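Local coordinates for protein rifin (PDB 7JZK) that binds the LAIR1 ectodomain carried by antibody MGD21 through its V2 domain, and probably targets the LAIR1 receptor as a variable surface antigen of the malaria parasite, at residues G46-L49 / K50-F53; Y58-V61 / T62-A65; I64-A67 / I68-M72; S75-A78 / F79-K82. All coordinates share one frame; numbering follows the deposited sequence.

Contact 1. Residues G46-L49 / K50-F53; sequences GTSL and KSFF. With NAG (2-acetamido-2-deoxy-beta-D-glucopyranose), chain E.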
ATOM      1  N   GLY B  46      15.000  -1.339   3.651  1.00 65.91           N
ATOM      2  CA  GLY B  46      15.795  -1.377   4.890  1.00 63.70           C
ATOM      3  C   GLY B  46      17.070  -0.583   4.849  1.00 67.10           C
ATOM      4  O   GLY B  46      17.877  -0.732   5.759  1.00 66.67           O
ATOM      5  N   THR B  47      17.242   0.224   3.822  1.00 65.32           N
ATOM      6  CA  THR B  47      18.511   0.948   3.700  1.00 63.88           C
ATOM      7  C   THR B  47      18.269   2.240   2.939  1.00 66.06           C
ATOM      8  O   THR B  47      17.237   2.353   2.287  1.00 63.01           O
ATOM      9  CB  THR B  47      19.592   0.042   3.111  1.00 65.94           C
ATOM     10  OG1 THR B  47      20.845   0.611   3.481  1.00 69.58           O
ATOM     11  CG2 THR B  47      19.472  -0.149   1.616  1.00 64.07           C
ATOM     12  N   SER B  48      19.208   3.165   3.039  1.00 65.56           N
ATOM     13  CA  SER B  48      19.085   4.464   2.355  1.00 65.43           C
ATOM     14  C   SER B  48      19.111   4.218   0.859  1.00 63.77           C
ATOM     15  O   SER B  48      19.623   3.198   0.446  1.00 64.45           O
ATOM     16  CB  SER B  48      20.195   5.377   2.772  1.00 63.12           C
ATOM     17  OG  SER B  48      21.406   5.050   2.118  1.00 62.58           O
ATOM     18  N   LEU B  49      18.539   5.137   0.099  1.00 63.90           N
ATOM     19  CA  LEU B  49      18.472   4.947  -1.362  1.00 67.71           C
ATOM     20  C   LEU B  49      19.886   4.992  -1.934  1.00 68.55           C
ATOM     21  O   LEU B  49      20.127   4.281  -2.905  1.00 65.23           O
ATOM     22  CB  LEU B  49      17.634   6.092  -1.931  1.00 77.00           C
ATOM     23  CG  LEU B  49      16.389   5.708  -2.724  1.00 74.45           C
ATOM     24  CD1 LEU B  49      15.623   4.610  -2.020  1.00 75.64           C
ATOM     25  CD2 LEU B  49      15.495   6.917  -2.924  1.00 75.69           C
ATOM     26  N   LYS B  50      20.792   5.764  -1.320  1.00 67.13           N
ATOM     27  CA  LYS B  50      22.172   5.697  -1.813  1.00 71.56           C
ATOM     28  C   LYS B  50      22.775   4.336  -1.517  1.00 70.04           C
ATOM     29  O   LYS B  50      23.421   3.737  -2.373  1.00 74.84           O
ATOM     30  CB  LYS B  50      23.055   6.794  -1.188  1.00 69.79           C
ATOM     31  CG  LYS B  50      24.551   6.709  -1.534  1.00 79.43           C
ATOM     32  CD  LYS B  50      25.380   7.829  -0.825  1.00 80.50           C
ATOM     33  CE  LYS B  50      26.754   8.136  -1.512  1.00 76.49           C
ATOM     34  NZ  LYS B  50      26.592   8.607  -2.949  1.00 79.90           N
ATOM     35  N   SER B  51      22.541   3.814  -0.315  1.00 64.14           N
ATOM     36  CA  SER B  51      23.000   2.472   0.033  1.00 63.23           C
ATOM     37  C   SER B  51      22.274   1.414  -0.785  1.00 68.54           C
ATOM     38  O   SER B  51      22.855   0.392  -1.155  1.00 69.55           O
ATOM     39  CB  SER B  51      22.770   2.222   1.527  1.00 64.50           C
ATOM     40  OG  SER B  51      22.823   0.845   1.893  1.00 68.58           O
ATOM     41  N   PHE B  52      21.004   1.665  -1.100  1.00 70.43           N
ATOM     42  CA  PHE B  52      20.210   0.724  -1.882  1.00 64.32           C
ATOM     43  C   PHE B  52      20.786   0.562  -3.278  1.00 63.29           C
ATOM     44  O   PHE B  52      20.772  -0.535  -3.836  1.00 61.58           O
ATOM     45  CB  PHE B  52      18.755   1.192  -1.962  1.00 62.77           C
ATOM     46  CG  PHE B  52      17.890   0.350  -2.869  1.00 64.44           C
ATOM     47  CD1 PHE B  52      17.809   0.631  -4.218  1.00 59.41           C
ATOM     48  CD2 PHE B  52      17.138  -0.703  -2.369  1.00 64.12           C
ATOM     49  CE1 PHE B  52      17.018  -0.131  -5.057  1.00 58.27           C
ATOM     50  CE2 PHE B  52      16.332  -1.475  -3.223  1.00 64.85           C
ATOM     51  CZ  PHE B  52      16.275  -1.180  -4.563  1.00 57.46           C
ATOM     52  N   PHE B  53      21.270   1.647  -3.871  1.00 66.61           N
ATOM     53  CA  PHE B  53      21.832   1.632  -5.224  1.00 71.98           C
ATOM     54  C   PHE B  53      23.320   1.298  -5.315  1.00 73.49           C
ATOM     55  O   PHE B  53      23.906   1.452  -6.393  1.00 71.90           O
ATOM     56  CB  PHE B  53      21.511   2.933  -5.951  1.00 65.17           C
ATOM     57  CG  PHE B  53      20.115   2.959  -6.463  1.00 68.25           C
ATOM     58  CD1 PHE B  53      19.777   2.147  -7.524  1.00 63.55           C
ATOM     59  CD2 PHE B  53      19.131   3.760  -5.894  1.00 66.89           C
ATOM     60  CE1 PHE B  53      18.497   2.124  -8.016  1.00 63.74           C
ATOM     61  CE2 PHE B  53      17.831   3.734  -6.395  1.00 63.15           C
ATOM     62  CZ  PHE B  53      17.523   2.917  -7.457  1.00 65.24           C
TER
HETATM   63  C1  NAG E   1      16.869  -6.013   0.355  1.00 97.36           C
HETATM   64  C2  NAG E   1      18.246  -5.991  -0.206  1.00105.72           C
HETATM   65  C3  NAG E   1      18.751  -7.400  -0.333  1.00115.34           C
HETATM   66  C4  NAG E   1      18.648  -8.154   0.985  1.00114.92           C
HETATM   67  C5  NAG E   1      17.327  -7.925   1.730  1.00107.91           C
HETATM   68  C6  NAG E   1      17.441  -8.290   3.194  1.00107.31           C
HETATM   69  C7  NAG E   1      18.898  -4.145  -1.653  1.00 90.71           C
HETATM   70  C8  NAG E   1      18.893  -3.597  -3.039  1.00 80.24           C
HETATM   71  N2  NAG E   1      18.309  -5.327  -1.487  1.00 98.81           N
HETATM   72  O3  NAG E   1      20.102  -7.317  -0.780  1.00118.95           O
HETATM   73  O4  NAG E   1      18.630  -9.529   0.632  1.00121.87           O
HETATM   74  O5  NAG E   1      16.900  -6.549   1.677  1.00101.00           O
HETATM   75  O6  NAG E   1      16.178  -8.162   3.830  1.00 99.60           O
HETATM   76  O7  NAG E   1      19.368  -3.531  -0.714  1.00 92.72           O
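Thr47 and Ser48 form a short strand, and at Leu49 the chain enters helix 49-55, which runs through Ser51 to Phe53. The first turn is closed by Phe52 N, 2.6 Å from Ser48 O and in the carbonyl plane, and by Phe53 N bonding to Leu49 O. Ser48 is the N-cap: its OG accepts from Ser51 N at 3.0 Å along a fairly straight line (161°), supplying an acceptor to an amide of the first turn. Beside it the hydroxyls of Thr47 and Ser51 are hydrogen-bonded, OG1 to OG 2.5 Å, a reach that Thr47 gains by setting OG1 anti to the backbone N (chi1 -159°). The CG2 methyl of Thr47 rests near Phe52 N and CB. The two phenylalanines meet at an angle, Phe52 CD1 standing 3.7 Å above the plane of the Phe53 ring, over its centre. One face of the Phe52 ring carries the acetamido methyl of a protein-linked glycan, NAG C8 lying 3.3 Å from Phe52 CE2. Leu49 and Phe53 turn inward onto Ile32 of helix 13-39, while Leu49 and Phe52 also pack on Leu44 of the partner strand 43-44.

Contact 2. Residues Y58-V61 / T62-A65; sequences YSDV and TTIA
Asp60 caps the start of a helix by offering its carboxylate to Thr63, three residues on, as the aspartate and threonine side chains cross obliquely. The two oxygens divide the work. OD1 accepts a weak bond from Thr63 N at 3.4 Å, and OD2 takes the hydroxyl of Thr63, the OG1 to OD2 distance of 2.5 Å being so short that its exact value deserves reserve. Asp60 CG lies anti to the backbone N (chi1 -174°), which carries the carboxylate toward Thr63. This is the classical aspartate N-cap, in which a side chain offers an acceptor to an amide of the first turn; a negative charge here would also be expected to suit the helix dipole. Asp60 is at the same time the centre of an inverse gamma turn, with a weak bond from Val61 N to Ser59 O. Its own carbonyl is used as well: Ile64 N reaches Asp60 O at 3.2 Å, almost perfectly straight (179°). Ala65 N then bonds to Val61 O at 2.9 Å, the next regular helical link. The CG2 methyl of Ile64 is pressed against both acceptors, 3.0 Å from Asp60 O and 3.1 Å from Val61 O. Val61 packs on Val120 of helix 108-126.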
ATOM      1  N   TYR B  58      21.088   1.009 -11.518  1.00 71.40           N
ATOM      2  CA  TYR B  58      20.367   2.270 -11.514  1.00 67.39           C
ATOM      3  C   TYR B  58      19.188   2.290 -12.487  1.00 68.57           C
ATOM      4  O   TYR B  58      18.320   3.164 -12.375  1.00 69.09           O
ATOM      5  CB  TYR B  58      21.375   3.390 -11.808  1.00 72.76           C
ATOM      6  CG  TYR B  58      20.853   4.538 -12.635  1.00 73.95           C
ATOM      7  CD1 TYR B  58      20.937   4.532 -14.025  1.00 76.99           C
ATOM      8  CD2 TYR B  58      20.285   5.632 -12.028  1.00 73.81           C
ATOM      9  CE1 TYR B  58      20.447   5.600 -14.781  1.00 85.12           C
ATOM     10  CE2 TYR B  58      19.782   6.686 -12.773  1.00 79.49           C
ATOM     11  CZ  TYR B  58      19.874   6.683 -14.137  1.00 89.94           C
ATOM     12  OH  TYR B  58      19.373   7.765 -14.837  1.00 95.23           O
ATOM     13  N   SER B  59      19.102   1.335 -13.415  1.00 69.91           N
ATOM     14  CA  SER B  59      17.995   1.264 -14.369  1.00 65.92           C
ATOM     15  C   SER B  59      17.214  -0.049 -14.270  1.00 58.95           C
ATOM     16  O   SER B  59      16.489  -0.407 -15.204  1.00 55.34           O
ATOM     17  CB  SER B  59      18.509   1.469 -15.794  1.00 67.23           C
ATOM     18  OG  SER B  59      19.612   0.609 -16.050  1.00 72.02           O
ATOM     19  N   ASP B  60      17.325  -0.757 -13.145  1.00 55.62           N
ATOM     20  CA  ASP B  60      16.694  -2.066 -12.963  1.00 62.28           C
ATOM     21  C   ASP B  60      15.242  -1.877 -12.521  1.00 60.00           C
ATOM     22  O   ASP B  60      14.883  -2.044 -11.356  1.00 57.24           O
ATOM     23  CB  ASP B  60      17.484  -2.877 -11.938  1.00 57.36           C
ATOM     24  CG  ASP B  60      16.980  -4.304 -11.794  1.00 63.27           C
ATOM     25  OD1 ASP B  60      15.997  -4.684 -12.481  1.00 63.69           O
ATOM     26  OD2 ASP B  60      17.554  -5.033 -10.959  1.00 60.30           O
ATOM     27  N   VAL B  61      14.382  -1.605 -13.499  1.00 57.07           N
ATOM     28  CA  VAL B  61      13.001  -1.253 -13.190  1.00 58.36           C
ATOM     29  C   VAL B  61      12.334  -2.335 -12.342  1.00 61.65           C
ATOM     30  O   VAL B  61      11.581  -2.035 -11.407  1.00 60.84           O
ATOM     31  CB  VAL B  61      12.222  -1.006 -14.488  1.00 54.29           C
ATOM     32  CG1 VAL B  61      10.739  -1.067 -14.197  1.00 56.26           C
ATOM     33  CG2 VAL B  61      12.649   0.314 -15.140  1.00 52.95           C
ATOM     34  N   THR B  62      12.598  -3.605 -12.645  1.00 58.95           N
ATOM     35  CA  THR B  62      11.896  -4.686 -11.961  1.00 59.13           C
ATOM     36  C   THR B  62      12.256  -4.746 -10.484  1.00 59.85           C
ATOM     37  O   THR B  62      11.381  -4.902  -9.623  1.00 62.29           O
ATOM     38  CB  THR B  62      12.208  -6.020 -12.633  1.00 63.69           C
ATOM     39  OG1 THR B  62      11.688  -6.000 -13.965  1.00 72.37           O
ATOM     40  CG2 THR B  62      11.575  -7.183 -11.862  1.00 59.76           C
ATOM     41  N   THR B  63      13.542  -4.641 -10.168  1.00 63.75           N
ATOM     42  CA  THR B  63      13.945  -4.778  -8.775  1.00 62.49           C
ATOM     43  C   THR B  63      13.428  -3.617  -7.939  1.00 60.91           C
ATOM     44  O   THR B  63      12.888  -3.812  -6.842  1.00 63.32           O
ATOM     45  CB  THR B  63      15.467  -4.868  -8.700  1.00 62.44           C
ATOM     46  OG1 THR B  63      15.902  -6.018  -9.436  1.00 68.74           O
ATOM     47  CG2 THR B  63      15.963  -4.936  -7.244  1.00 55.79           C
ATOM     48  N   ILE B  64      13.557  -2.402  -8.457  1.00 56.25           N
ATOM     49  CA  ILE B  64      13.098  -1.251  -7.704  1.00 57.03           C
ATOM     50  C   ILE B  64      11.587  -1.282  -7.537  1.00 57.84           C
ATOM     51  O   ILE B  64      11.069  -0.995  -6.455  1.00 51.99           O
ATOM     52  CB  ILE B  64      13.573   0.038  -8.379  1.00 54.23           C
ATOM     53  CG1 ILE B  64      12.858   1.224  -7.773  1.00 58.53           C
ATOM     54  CG2 ILE B  64      13.266  -0.001  -9.824  1.00 60.78           C
ATOM     55  CD1 ILE B  64      13.240   2.477  -8.440  1.00 63.67           C
ATOM     56  N   ALA B  65      10.856  -1.626  -8.601  1.00 59.03           N
ATOM     57  CA  ALA B  65       9.404  -1.655  -8.502  1.00 52.18           C
ATOM     58  C   ALA B  65       8.956  -2.705  -7.496  1.00 55.82           C
ATOM     59  O   ALA B  65       8.049  -2.462  -6.695  1.00 53.02           O
ATOM     60  CB  ALA B  65       8.791  -1.903  -9.880  1.00 52.94           C
TER

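Contact 3. Residues I64-A67 / I68-M72; sequences IASA and IDTQM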
ATOM      1  N   ILE B  64      13.557  -2.402  -8.457  1.00 56.25           N
ATOM      2  CA  ILE B  64      13.098  -1.251  -7.704  1.00 57.03           C
ATOM      3  C   ILE B  64      11.587  -1.282  -7.537  1.00 57.84           C
ATOM      4  O   ILE B  64      11.069  -0.995  -6.455  1.00 51.99           O
ATOM      5  CB  ILE B  64      13.573   0.038  -8.379  1.00 54.23           C
ATOM      6  CG1 ILE B  64      12.858   1.224  -7.773  1.00 58.53           C
ATOM      7  CG2 ILE B  64      13.266  -0.001  -9.824  1.00 60.78           C
ATOM      8  CD1 ILE B  64      13.240   2.477  -8.440  1.00 63.67           C
ATOM      9  N   ALA B  65      10.856  -1.626  -8.601  1.00 59.03           N
ATOM     10  CA  ALA B  65       9.404  -1.655  -8.502  1.00 52.18           C
ATOM     11  C   ALA B  65       8.956  -2.705  -7.496  1.00 55.82           C
ATOM     12  O   ALA B  65       8.049  -2.462  -6.695  1.00 53.02           O
ATOM     13  CB  ALA B  65       8.791  -1.903  -9.880  1.00 52.94           C
ATOM     14  N   SER B  66       9.621  -3.856  -7.471  1.00 54.74           N
ATOM     15  CA  SER B  66       9.229  -4.867  -6.505  1.00 49.58           C
ATOM     16  C   SER B  66       9.535  -4.411  -5.083  1.00 53.21           C
ATOM     17  O   SER B  66       8.734  -4.634  -4.173  1.00 54.05           O
ATOM     18  CB  SER B  66       9.914  -6.198  -6.842  1.00 51.77           C
ATOM     19  OG  SER B  66      10.037  -7.068  -5.723  1.00 59.28           O
ATOM     20  N   ALA B  67      10.666  -3.742  -4.871  1.00 53.36           N
ATOM     21  CA  ALA B  67      10.993  -3.257  -3.529  1.00 47.19           C
ATOM     22  C   ALA B  67      10.033  -2.159  -3.078  1.00 49.08           C
ATOM     23  O   ALA B  67       9.634  -2.112  -1.906  1.00 48.58           O
ATOM     24  CB  ALA B  67      12.441  -2.747  -3.495  1.00 48.14           C
ATOM     25  N   ILE B  68       9.649  -1.269  -3.994  1.00 45.80           N
ATOM     26  CA  ILE B  68       8.723  -0.208  -3.644  1.00 45.32           C
ATOM     27  C   ILE B  68       7.350  -0.797  -3.341  1.00 47.77           C
ATOM     28  O   ILE B  68       6.696  -0.393  -2.380  1.00 44.93           O
ATOM     29  CB  ILE B  68       8.683   0.853  -4.759  1.00 49.21           C
ATOM     30  CG1 ILE B  68       9.999   1.669  -4.787  1.00 47.79           C
ATOM     31  CG2 ILE B  68       7.463   1.771  -4.583  1.00 44.38           C
ATOM     32  CD1 ILE B  68      10.107   2.663  -5.935  1.00 40.45           C
ATOM     33  N   ASP B  69       6.926  -1.797  -4.123  1.00 45.93           N
ATOM     34  CA  ASP B  69       5.656  -2.478  -3.881  1.00 47.15           C
ATOM     35  C   ASP B  69       5.647  -3.130  -2.518  1.00 47.26           C
ATOM     36  O   ASP B  69       4.706  -2.973  -1.744  1.00 51.57           O
ATOM     37  CB  ASP B  69       5.401  -3.539  -4.961  1.00 45.09           C
ATOM     38  CG  ASP B  69       4.187  -4.430  -4.654  1.00 57.82           C
ATOM     39  OD1 ASP B  69       4.324  -5.406  -3.881  1.00 58.86           O
ATOM     40  OD2 ASP B  69       3.090  -4.214  -5.203  1.00 58.91           O
ATOM     41  N   THR B  70       6.701  -3.843  -2.189  1.00 47.01           N
ATOM     42  CA  THR B  70       6.750  -4.531  -0.910  1.00 48.88           C
ATOM     43  C   THR B  70       6.702  -3.522   0.234  1.00 49.39           C
ATOM     44  O   THR B  70       5.943  -3.693   1.203  1.00 49.09           O
ATOM     45  CB  THR B  70       8.041  -5.372  -0.860  1.00 51.99           C
ATOM     46  OG1 THR B  70       8.058  -6.269  -1.981  1.00 49.70           O
ATOM     47  CG2 THR B  70       8.084  -6.212   0.391  1.00 51.79           C
ATOM     48  N   GLN B  71       7.408  -2.410   0.098  1.00 45.20           N
ATOM     49  CA  GLN B  71       7.417  -1.357   1.144  1.00 45.17           C
ATOM     50  C   GLN B  71       6.042  -0.694   1.254  1.00 44.33           C
ATOM     51  O   GLN B  71       5.599  -0.475   2.373  1.00 42.37           O
ATOM     52  CB  GLN B  71       8.529  -0.353   0.852  1.00 42.16           C
ATOM     53  CG  GLN B  71       8.762   0.673   1.943  1.00 44.26           C
ATOM     54  CD  GLN B  71      10.146   1.252   1.822  1.00 50.97           C
ATOM     55  OE1 GLN B  71      11.140   0.537   1.828  1.00 52.43           O
ATOM     56  NE2 GLN B  71      10.219   2.564   1.710  1.00 50.37           N
ATOM     57  N   MET B  72       5.405  -0.397   0.120  1.00 48.00           N
ATOM     58  CA  MET B  72       4.082   0.230   0.147  1.00 43.38           C
ATOM     59  C   MET B  72       3.066  -0.682   0.813  1.00 46.27           C
ATOM     60  O   MET B  72       2.217  -0.221   1.584  1.00 42.75           O
ATOM     61  CB  MET B  72       3.623   0.588  -1.269  1.00 40.97           C
ATOM     62  CG  MET B  72       2.282   1.316  -1.352  1.00 42.81           C
ATOM     63  SD  MET B  72       1.940   1.985  -3.007  1.00 41.16           S
ATOM     64  CE  MET B  72       3.126   3.340  -2.954  1.00 40.01           C
TER
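The peptide plane at Ser66 is approached from both faces by Thr70, whose N-H and hydroxyl share the single acceptor Ser66 O. Thr70 N lies 2.9 Å from Ser66 O on one side of the plane. From the opposite side Thr70 OG1 donates to Ser66 O at 2.8 Å, tilted 33° from the carbonyl plane. The hydroxyl can fold back in this way because OG1 sits beside the backbone N and anti to the carbonyl carbon (chi1 -57°). Thr70, on the exposed flank, thus bonds back to its own helix. Around this doubly used carbonyl the regular bonds continue, Ile68 N to Ile64 O, Asp69 N to Ala65 O and Gln71 N to Ala67 O.

On the buried flank Ile64 and Ile68 lie side by side and point the same way. Between the side chains the closest approach is Ile68 CD1 to Ile64 CG1, 3.6 Å; Ile68 CG1 also rests 3.3 Å from the backbone Ile64 O. Both isoleucines press on Leu35 of helix 13-39. Further along, the amide of Gln71 ties the helix to the beta hairpin, NE2 donating to Asn43 O and OE1 accepting from Asn45 N. The arrangement is that of an amphipathic alpha helix within a helical bundle, apolar residues one turn apart facing the core while a hydroxyl on the outer side bonds back to the backbone.

Contact 4. Residues S75-A78 / F79-K82; sequences SCDA and FSGK
Asp77 OD2 is approached by two successive amides, Phe79 N at 3.1 Å and Ser80 N at 2.9 Å. Both bonds to Asp77 OD2 are weak, the N-H directions being well off line (123° and 119°); the one from Phe79 N closes a weak Asx turn, and the one from Ser80 N reaches a residue further. Asp77 CG stands between its backbone N and carbonyl carbon (chi1 64°), and this brings the carboxylate back over the residues that follow. Its other oxygen, OD1, lies beside the CB of Ser80, 3.0 Å away. The ring of Phe79 is turned so that Asp77 OD2 sits at its edge, in its plane, while Phe79 CB comes within 3.2 Å of that oxygen.

Water 1 donates to Asp77 O at 2.8 Å; its approach to Gly81 N is too short to be taken at face value. A second water, near Ala78 O, lies too close to the first for both to be certain, and the water bridge across the loop is therefore doubtful.

The loop forms part of the surface bound by the chain of the LAIR1 ectodomain from antibody MGD21. On that other chain, Ser46 of LAIR1 bonds through OG to Ala78 N, Asn72 of LAIR1 donates to Phe79 O, and Arg64 of LAIR1 packs on Phe79. The segment leaves the end of helix 61-75 and leads toward helix 86-94, to which Cys76 is fastened by its disulfide to Cys89 and by a bond from Arg92 to its carbonyl.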
ATOM      1  N   SER B  75       3.941  -0.459   4.696  1.00 43.38           N
ATOM      2  CA  SER B  75       3.910   0.776   5.477  1.00 45.78           C
ATOM      3  C   SER B  75       2.612   1.570   5.337  1.00 47.20           C
ATOM      4  O   SER B  75       2.502   2.660   5.921  1.00 48.04           O
ATOM      5  CB  SER B  75       5.117   1.668   5.130  1.00 46.44           C
ATOM      6  OG  SER B  75       5.363   1.740   3.739  1.00 48.09           O
ATOM      7  N   CYS B  76       1.639   1.075   4.574  1.00 40.57           N
ATOM      8  CA  CYS B  76       0.377   1.767   4.350  1.00 39.46           C
ATOM      9  C   CYS B  76      -0.781   0.824   4.614  1.00 34.67           C
ATOM     10  O   CYS B  76      -1.720   0.723   3.826  1.00 38.83           O
ATOM     11  CB  CYS B  76       0.278   2.291   2.930  1.00 38.94           C
ATOM     12  SG  CYS B  76       1.674   3.269   2.457  1.00 43.10           S
ATOM     13  N   ASP B  77      -0.744   0.129   5.742  1.00 38.44           N
ATOM     14  CA  ASP B  77      -1.714  -0.918   6.026  1.00 41.61           C
ATOM     15  C   ASP B  77      -2.715  -0.504   7.100  1.00 45.11           C
ATOM     16  O   ASP B  77      -2.565   0.517   7.781  1.00 40.90           O
ATOM     17  CB  ASP B  77      -1.021  -2.211   6.467  1.00 38.36           C
ATOM     18  CG  ASP B  77      -0.256  -2.059   7.772  1.00 49.55           C
ATOM     19  OD1 ASP B  77       0.610  -1.156   7.898  1.00 55.01           O
ATOM     20  OD2 ASP B  77      -0.585  -2.811   8.715  1.00 52.09           O
ATOM     21  N   ALA B  78      -3.749  -1.347   7.257  1.00 41.12           N
ATOM     22  CA  ALA B  78      -4.808  -1.080   8.217  1.00 40.55           C
ATOM     23  C   ALA B  78      -4.434  -1.519   9.629  1.00 40.61           C
ATOM     24  O   ALA B  78      -5.033  -1.032  10.591  1.00 47.68           O
ATOM     25  CB  ALA B  78      -6.113  -1.768   7.757  1.00 38.65           C
ATOM     26  N   PHE B  79      -3.468  -2.430   9.773  1.00 44.85           N
ATOM     27  CA  PHE B  79      -3.061  -2.973  11.073  1.00 50.81           C
ATOM     28  C   PHE B  79      -2.085  -2.088  11.845  1.00 50.76           C
ATOM     29  O   PHE B  79      -2.131  -2.062  13.078  1.00 54.18           O
ATOM     30  CB  PHE B  79      -2.378  -4.328  10.883  1.00 51.70           C
ATOM     31  CG  PHE B  79      -3.263  -5.382  10.324  1.00 50.82           C
ATOM     32  CD1 PHE B  79      -3.182  -5.733   8.986  1.00 49.78           C
ATOM     33  CD2 PHE B  79      -4.215  -5.997  11.125  1.00 55.73           C
ATOM     34  CE1 PHE B  79      -4.023  -6.717   8.458  1.00 48.56           C
ATOM     35  CE2 PHE B  79      -5.050  -6.983  10.611  1.00 50.70           C
ATOM     36  CZ  PHE B  79      -4.955  -7.338   9.275  1.00 47.83           C
ATOM     37  N   SER B  80      -1.184  -1.384  11.157  1.00 53.31           N
ATOM     38  CA  SER B  80      -0.002  -0.829  11.824  1.00 58.55           C
ATOM     39  C   SER B  80      -0.289   0.336  12.763  1.00 56.55           C
ATOM     40  O   SER B  80       0.554   0.637  13.612  1.00 64.73           O
ATOM     41  CB  SER B  80       1.029  -0.379  10.788  1.00 51.59           C
ATOM     42  OG  SER B  80       2.094   0.299  11.416  1.00 69.06           O
ATOM     43  N   GLY B  81      -1.408   1.003  12.620  1.00 52.91           N
ATOM     44  CA  GLY B  81      -1.722   2.148  13.472  1.00 49.91           C
ATOM     45  C   GLY B  81      -1.341   3.478  12.789  1.00 53.34           C
ATOM     46  O   GLY B  81      -1.888   3.802  11.749  1.00 59.91           O
ATOM     47  N   LYS B  82      -0.371   4.166  13.357  1.00 46.33           N
ATOM     48  CA  LYS B  82      -0.033   5.486  12.841  1.00 50.92           C
ATOM     49  C   LYS B  82       0.980   5.373  11.712  1.00 51.65           C
ATOM     50  O   LYS B  82       2.009   4.715  11.875  1.00 51.79           O
ATOM     51  CB  LYS B  82       0.535   6.365  13.948  1.00 40.75           C
ATOM     52  CG  LYS B  82       0.862   7.740  13.423  1.00 47.89           C
ATOM     53  CD  LYS B  82       1.578   8.609  14.444  1.00 50.44           C
ATOM     54  CE  LYS B  82       2.171   9.834  13.769  1.00 47.10           C
ATOM     55  NZ  LYS B  82       3.095  10.550  14.689  1.00 52.90           N
TER
HETATM   56  O   HOH W   1      -2.714   1.186  10.447  1.00 47.11           O
HETATM   57  O   HOH W   2      -4.429   0.910  12.036  1.00 49.37           O

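Overall arrangement
Contacts 2 and 3 follow one another on helix 61-75, sharing Ile64 and Ala65: the first begins the helix, the second continues it. Both set buried residues against helices 13-39 and 108-126, though some polar side chains of contact 3 bond to neighbouring elements. Contact 1 starts the preceding helix, 49-55, and touches both, Phe53 meeting Tyr58 and Phe52 meeting Ala67. Contacts 1 and 2 both use a side-chain N-cap, a serine hydroxyl in one and an aspartate carboxylate in the other. Contacts 1 to 3 are partly buried and nearer the core, their centres 7 to 11 Å from the centre of the chain; that of contact 4 lies about 20 Å away, where weak carboxylate bonds replace helical ones and LAIR1 meets the loop.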